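Polynucleotide 5'-triphosphatase (PDB 3BGY) is the RNA triphosphatase domain of the mimivirus mRNA-capping enzyme, a metal-dependent tunnel-type hydrolase that removes the terminal phosphate from the 5'-triphosphate end of nascent mRNA. Local coordinates at residues D192-P197 with M203-N208; V24-D29 with S131-G136. One frame throughout, in Å; residues are numbered along the deposited sequence. Where two conformers were deposited one is given.

Contact 1: D192-P197 with M203-N208; sequences DVKSSP and MTVPSN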
loop_
_atom_site.group_PDB
_atom_site.type_symbol
_atom_site.label_atom_id
_atom_site.label_comp_id
_atom_site.label_asym_id
_atom_site.label_seq_id
_atom_site.Cartn_x
_atom_site.Cartn_y
_atom_site.Cartn_z
ATOM N N ASP A 192 7.532 -6.291 -4.539
ATOM C CA ASP A 192 8.713 -5.935 -5.338
ATOM C C ASP A 192 8.176 -4.676 -6.053
ATOM O O ASP A 192 7.215 -4.758 -6.837
ATOM C CB ASP A 192 9.002 -7.081 -6.320
ATOM C CG ASP A 192 10.009 -6.711 -7.415
ATOM O OD1 ASP A 192 10.105 -5.534 -7.816
ATOM O OD2 ASP A 192 10.680 -7.630 -7.918
ATOM N N VAL A 193 8.759 -3.509 -5.768
ATOM C CA VAL A 193 8.236 -2.257 -6.334
ATOM C C VAL A 193 9.249 -1.541 -7.223
ATOM O O VAL A 193 10.397 -1.323 -6.818
ATOM C CB VAL A 193 7.859 -1.232 -5.185
ATOM C CG1 VAL A 193 7.239 0.066 -5.745
ATOM C CG2 VAL A 193 6.966 -1.831 -4.138
ATOM N N LYS A 194 8.804 -1.125 -8.416
ATOM C CA LYS A 194 9.649 -0.339 -9.338
ATOM C C LYS A 194 9.004 1.043 -9.350
ATOM O O LYS A 194 7.854 1.186 -9.750
ATOM C CB LYS A 194 9.710 -0.984 -10.731
ATOM C CG LYS A 194 10.651 -2.220 -10.733
ATOM C CD LYS A 194 10.611 -2.959 -12.057
ATOM C CE LYS A 194 11.400 -4.270 -12.006
ATOM N NZ LYS A 194 12.785 -4.093 -11.436
ATOM N N SER A 195 9.744 2.051 -8.898
ATOM C CA SER A 195 9.228 3.415 -8.822
ATOM C C SER A 195 9.932 4.381 -9.764
ATOM O O SER A 195 11.125 4.231 -10.042
ATOM C CB SER A 195 9.349 3.947 -7.388
ATOM O OG SER A 195 8.687 3.096 -6.469
ATOM N N SER A 196 9.156 5.317 -10.303
ATOM C CA SER A 196 9.671 6.357 -11.199
ATOM C C SER A 196 8.735 7.552 -11.386
ATOM O O SER A 196 7.504 7.404 -11.341
ATOM C CB SER A 196 9.954 5.762 -12.591
ATOM O OG SER A 196 10.512 6.744 -13.460
ATOM N N PRO A 197 9.306 8.774 -11.550
ATOM C CA PRO A 197 8.444 9.941 -11.770
ATOM C C PRO A 197 7.969 10.002 -13.247
ATOM O O PRO A 197 7.125 10.818 -13.580
ATOM C CB PRO A 197 9.358 11.132 -11.397
ATOM C CG PRO A 197 10.735 10.628 -11.713
ATOM C CD PRO A 197 10.703 9.193 -11.238
ATOM N N MET A 203 9.753 -0.546 -16.184
ATOM C CA MET A 203 9.957 -1.977 -15.939
ATOM C C MET A 203 11.414 -2.390 -15.747
ATOM O O MET A 203 11.679 -3.499 -15.289
ATOM C CB MET A 203 9.366 -2.801 -17.095
ATOM C CG MET A 203 7.955 -2.434 -17.472
ATOM S SD MET A 203 6.760 -2.806 -16.215
ATOM C CE MET A 203 5.497 -3.584 -17.248
ATOM N N THR A 204 12.343 -1.482 -16.056
ATOM C CA THR A 204 13.783 -1.747 -15.962
ATOM C C THR A 204 14.474 -1.077 -14.772
ATOM O O THR A 204 15.672 -1.314 -14.543
ATOM C CB THR A 204 14.563 -1.331 -17.262
ATOM O OG1 THR A 204 14.862 0.077 -17.229
ATOM C CG2 THR A 204 13.776 -1.649 -18.514
ATOM N N VAL A 205 13.770 -0.194 -14.058
ATOM C CA VAL A 205 14.392 0.464 -12.903
ATOM C C VAL A 205 14.640 -0.558 -11.771
ATOM O O VAL A 205 13.888 -1.530 -11.653
ATOM C CB VAL A 205 13.586 1.715 -12.394
ATOM C CG1 VAL A 205 13.365 2.704 -13.513
ATOM C CG2 VAL A 205 12.283 1.339 -11.765
ATOM N N PRO A 206 15.744 -0.410 -10.998
ATOM C CA PRO A 206 15.982 -1.378 -9.918
ATOM C C PRO A 206 14.832 -1.402 -8.919
ATOM O O PRO A 206 14.253 -0.369 -8.579
ATOM C CB PRO A 206 17.260 -0.853 -9.255
ATOM C CG PRO A 206 17.986 -0.188 -10.380
ATOM C CD PRO A 206 16.893 0.520 -11.119
ATOM N N SER A 207 14.489 -2.601 -8.497
ATOM C CA SER A 207 13.404 -2.783 -7.549
ATOM C C SER A 207 13.729 -2.463 -6.103
ATOM O O SER A 207 14.897 -2.554 -5.698
ATOM C CB SER A 207 12.996 -4.265 -7.531
ATOM O OG SER A 207 12.369 -4.696 -8.726
ATOM N N ASN A 208 12.747 -1.938 -5.374
ATOM C CA ASN A 208 12.912 -1.793 -3.927
ATOM C C ASN A 208 11.930 -2.856 -3.413
ATOM O O ASN A 208 11.194 -3.474 -4.204
ATOM C CB ASN A 208 12.641 -0.382 -3.363
ATOM C CG ASN A 208 11.279 0.171 -3.737
ATOM O OD1 ASN A 208 11.001 0.435 -4.911
ATOM N ND2 ASN A 208 10.435 0.391 -2.733
HETATM O O HOH W 1 12.266 1.316 -7.649
HETATM O O HOH W 2 11.789 2.732 -5.534
#

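Contact 2: V24-D29 with S131-G136; sequences VEMLRD and SGKLIG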
loop_
_atom_site.group_PDB
_atom_site.type_symbol
_atom_site.label_atom_id
_atom_site.label_comp_id
_atom_site.label_asym_id
_atom_site.label_seq_id
_atom_site.Cartn_x
_atom_site.Cartn_y
_atom_site.Cartn_z
ATOM N N VAL A 24 -2.518 1.804 21.124
ATOM C CA VAL A 24 -3.888 1.406 21.550
ATOM C C VAL A 24 -4.918 2.455 21.081
ATOM O O VAL A 24 -5.967 2.100 20.552
ATOM C CB VAL A 24 -3.919 1.146 23.107
ATOM C CG1 VAL A 24 -5.355 1.045 23.659
ATOM C CG2 VAL A 24 -3.175 -0.116 23.389
ATOM N N GLU A 25 -4.593 3.740 21.189
ATOM C CA GLU A 25 -5.488 4.797 20.726
ATOM C C GLU A 25 -5.648 4.744 19.206
ATOM O O GLU A 25 -6.766 4.878 18.711
ATOM C CB GLU A 25 -4.980 6.188 21.147
ATOM C CG GLU A 25 -4.843 6.320 22.663
ATOM C CD GLU A 25 -4.540 7.734 23.123
ATOM O OE1 GLU A 25 -3.499 8.296 22.704
ATOM O OE2 GLU A 25 -5.347 8.266 23.919
ATOM N N MET A 26 -4.541 4.469 18.493
ATOM C CA MET A 26 -4.569 4.365 17.023
ATOM C C MET A 26 -5.430 3.199 16.601
ATOM O O MET A 26 -6.158 3.288 15.612
ATOM C CB MET A 26 -3.167 4.193 16.436
ATOM C CG MET A 26 -2.319 5.417 16.522
ATOM S SD MET A 26 -0.619 5.026 16.041
ATOM C CE MET A 26 -0.826 4.805 14.276
ATOM N N LEU A 27 -5.357 2.106 17.356
ATOM C CA LEU A 27 -6.169 0.910 17.051
ATOM C C LEU A 27 -7.658 1.169 17.252
ATOM O O LEU A 27 -8.488 0.659 16.498
ATOM C CB LEU A 27 -5.728 -0.292 17.900
ATOM C CG LEU A 27 -4.443 -0.973 17.456
ATOM C CD1 LEU A 27 -3.829 -1.771 18.577
ATOM C CD2 LEU A 27 -4.723 -1.844 16.245
ATOM N N ARG A 28 -7.983 1.955 18.275
ATOM C CA ARG A 28 -9.368 2.316 18.553
ATOM C C ARG A 28 -9.887 3.240 17.459
ATOM O O ARG A 28 -10.999 3.043 16.978
ATOM C CB ARG A 28 -9.492 3.008 19.913
ATOM C CG ARG A 28 -10.963 3.288 20.302
ATOM C CD ARG A 28 -11.077 3.907 21.692
ATOM N NE ARG A 28 -10.521 5.259 21.748
ATOM C CZ ARG A 28 -10.625 6.087 22.787
ATOM N NH1 ARG A 28 -11.266 5.717 23.892
ATOM N NH2 ARG A 28 -10.104 7.306 22.713
ATOM N N ASP A 29 -9.068 4.220 17.050
ATOM C CA ASP A 29 -9.462 5.154 15.983
ATOM C C ASP A 29 -9.690 4.424 14.673
ATOM O O ASP A 29 -10.657 4.722 13.953
ATOM C CB ASP A 29 -8.422 6.246 15.797
ATOM C CG ASP A 29 -8.410 7.244 16.937
ATOM O OD1 ASP A 29 -9.333 7.248 17.781
ATOM O OD2 ASP A 29 -7.454 8.026 17.002
ATOM N N SER A 131 -4.457 13.378 7.435
ATOM C CA SER A 131 -5.225 12.886 8.581
ATOM C C SER A 131 -4.571 11.760 9.361
ATOM O O SER A 131 -4.994 11.425 10.474
ATOM C CB SER A 131 -6.590 12.407 8.112
ATOM O OG SER A 131 -6.425 11.285 7.279
ATOM N N GLY A 132 -3.558 11.167 8.752
ATOM C CA GLY A 132 -2.878 10.059 9.379
ATOM C C GLY A 132 -1.828 10.305 10.436
ATOM O O GLY A 132 -1.166 11.350 10.431
ATOM N N LYS A 133 -1.744 9.362 11.380
ATOM C CA LYS A 133 -0.747 9.398 12.440
ATOM C C LYS A 133 0.303 8.356 12.039
ATOM O O LYS A 133 -0.021 7.294 11.515
ATOM C CB LYS A 133 -1.367 9.061 13.804
ATOM C CG LYS A 133 -0.390 9.131 14.984
ATOM C CD LYS A 133 -1.113 9.224 16.329
ATOM C CE LYS A 133 -0.144 9.043 17.506
ATOM N NZ LYS A 133 0.948 10.056 17.560
ATOM N N LEU A 134 1.564 8.706 12.221
ATOM C CA LEU A 134 2.658 7.819 11.893
ATOM C C LEU A 134 3.665 7.895 13.016
ATOM O O LEU A 134 4.123 8.993 13.353
ATOM C CB LEU A 134 3.335 8.266 10.582
ATOM C CG LEU A 134 4.325 7.345 9.847
ATOM C CD1 LEU A 134 4.249 7.639 8.364
ATOM C CD2 LEU A 134 5.750 7.502 10.323
ATOM N N ILE A 135 3.982 6.753 13.618
ATOM C CA ILE A 135 4.996 6.738 14.671
ATOM C C ILE A 135 6.106 5.738 14.392
ATOM O O ILE A 135 5.887 4.674 13.801
ATOM C CB ILE A 135 4.425 6.512 16.108
ATOM C CG1 ILE A 135 3.636 5.209 16.202
ATOM C CG2 ILE A 135 3.585 7.720 16.562
ATOM C CD1 ILE A 135 3.389 4.784 17.623
ATOM N N GLY A 136 7.318 6.132 14.769
ATOM C CA GLY A 136 8.480 5.280 14.614
ATOM C C GLY A 136 8.593 4.574 15.954
ATOM O O GLY A 136 8.015 5.019 16.949
#

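Contact 1: D192-P197 with M203-N208
K194 runs alongside the loop that carries V205 and S207, and of all the residues here it has the most surface buried by the contact. Its chain is extended as far as CE, then bends at the last torsion (chi4 -50°), which brings NZ round to two acceptors. V205 O takes one bond from NZ at 2.8 Å, with the donor almost in line with the carbonyl (C=O...N 166°). The other ends on S207 OG, also 2.8 Å from K194 NZ. S207 OG in turn donates to D192 OD1 at 2.6 Å, on the syn side of the carboxylate but tilted out of its plane. The hydroxyl thus relays between an ammonium and a carboxylate, whose opposite charges probably strengthen both bonds. V205 adds an apolar touch, its CG2 3.6 Å from K194 CB. N208 forms a hydrogen-bonded antiparallel pair with V193: V193 N reaches N208 O at 2.9 Å and N208 N returns to V193 O at 2.8 Å. In the modelled conformer, one of two deposited, N208 CG sits between the backbone N and the carbonyl carbon (chi1 54°). This sets OD1 beside V193 O, two acceptors with no bond between them, while a water donates to OD1. Another water accepts from S195 N at 2.9 Å and can donate to P206 O, bridging strand and loop. The contact lies where strands 186-196 and 208-215 meet in the closed antiparallel barrel; strand 169-183 borders the first on its other edge, through backbone hydrogen bonds of D192 with T176, K194 with Y174 and S196 with Y172.

Contact 2: V24-D29 with S131-G136
M26 crosses the aliphatic stem of K133 with its CG, the two chains meeting at about a right angle. The nearest side-chain approach is M26 CG to K133 CD at 4.0 Å, so the aliphatic part of the lysine, not its ammonium, does the touching. Further out the methionine bends at its last torsion (chi3 72°), and this turn carries the methyl to the strand backbone: M26 CE stands 3.8 Å from K133 O, a van der Waals approach. The sulfur leans toward I135, with M26 SD 4.3 Å from I135 CG1 in the modelled conformer; as a second conformer of I135 was deposited, that touch is the less certain one. No hydrogen bond joins the two segments, and within 24-29 M26 alone touches 131-136. This is a helix laid on the outer face of a beta barrel, the antiparallel tunnel fold of the triphosphatase: helix 17-32 faces strand 122-136 here at a spacing of 7.8 Å between M26 CA and K133 CA. Along the strand, K133 and I135 both direct CB at the helix, whereas L134 between them directs its own away. The same methionine reaches beyond this strand to I144 and S146 on strand 142-152 and to F38 on strand 36-42, which accounts for its burial. K133 extends from the strand (chi1 -178°) toward the helix, where its NZ forms a long, weak ion pair with E22, and I135 packs on E22 and I23. V24 and L27 meet I221 of helix 221-235.

Contacts 1 and 2 both involve the eight-stranded barrel but lie on opposite sides of the centre of the chain. Their own centres are 29 Å apart, their nearest atoms about 15 Å, and they do not touch. Contact 1 ties the end of strand 186-196 to the loop leading into strand 208-215, with one strand pair at N208; contact 2 brings an N-terminal helix against strand 122-136 over about a hundred residues. One is largely polar, the other apolar packing. In tunnel triphosphatases the active site lies inside the barrel, so contact 1 probably belongs to the tunnel wall and its rim, while contact 2 lies on the outside of the barrel.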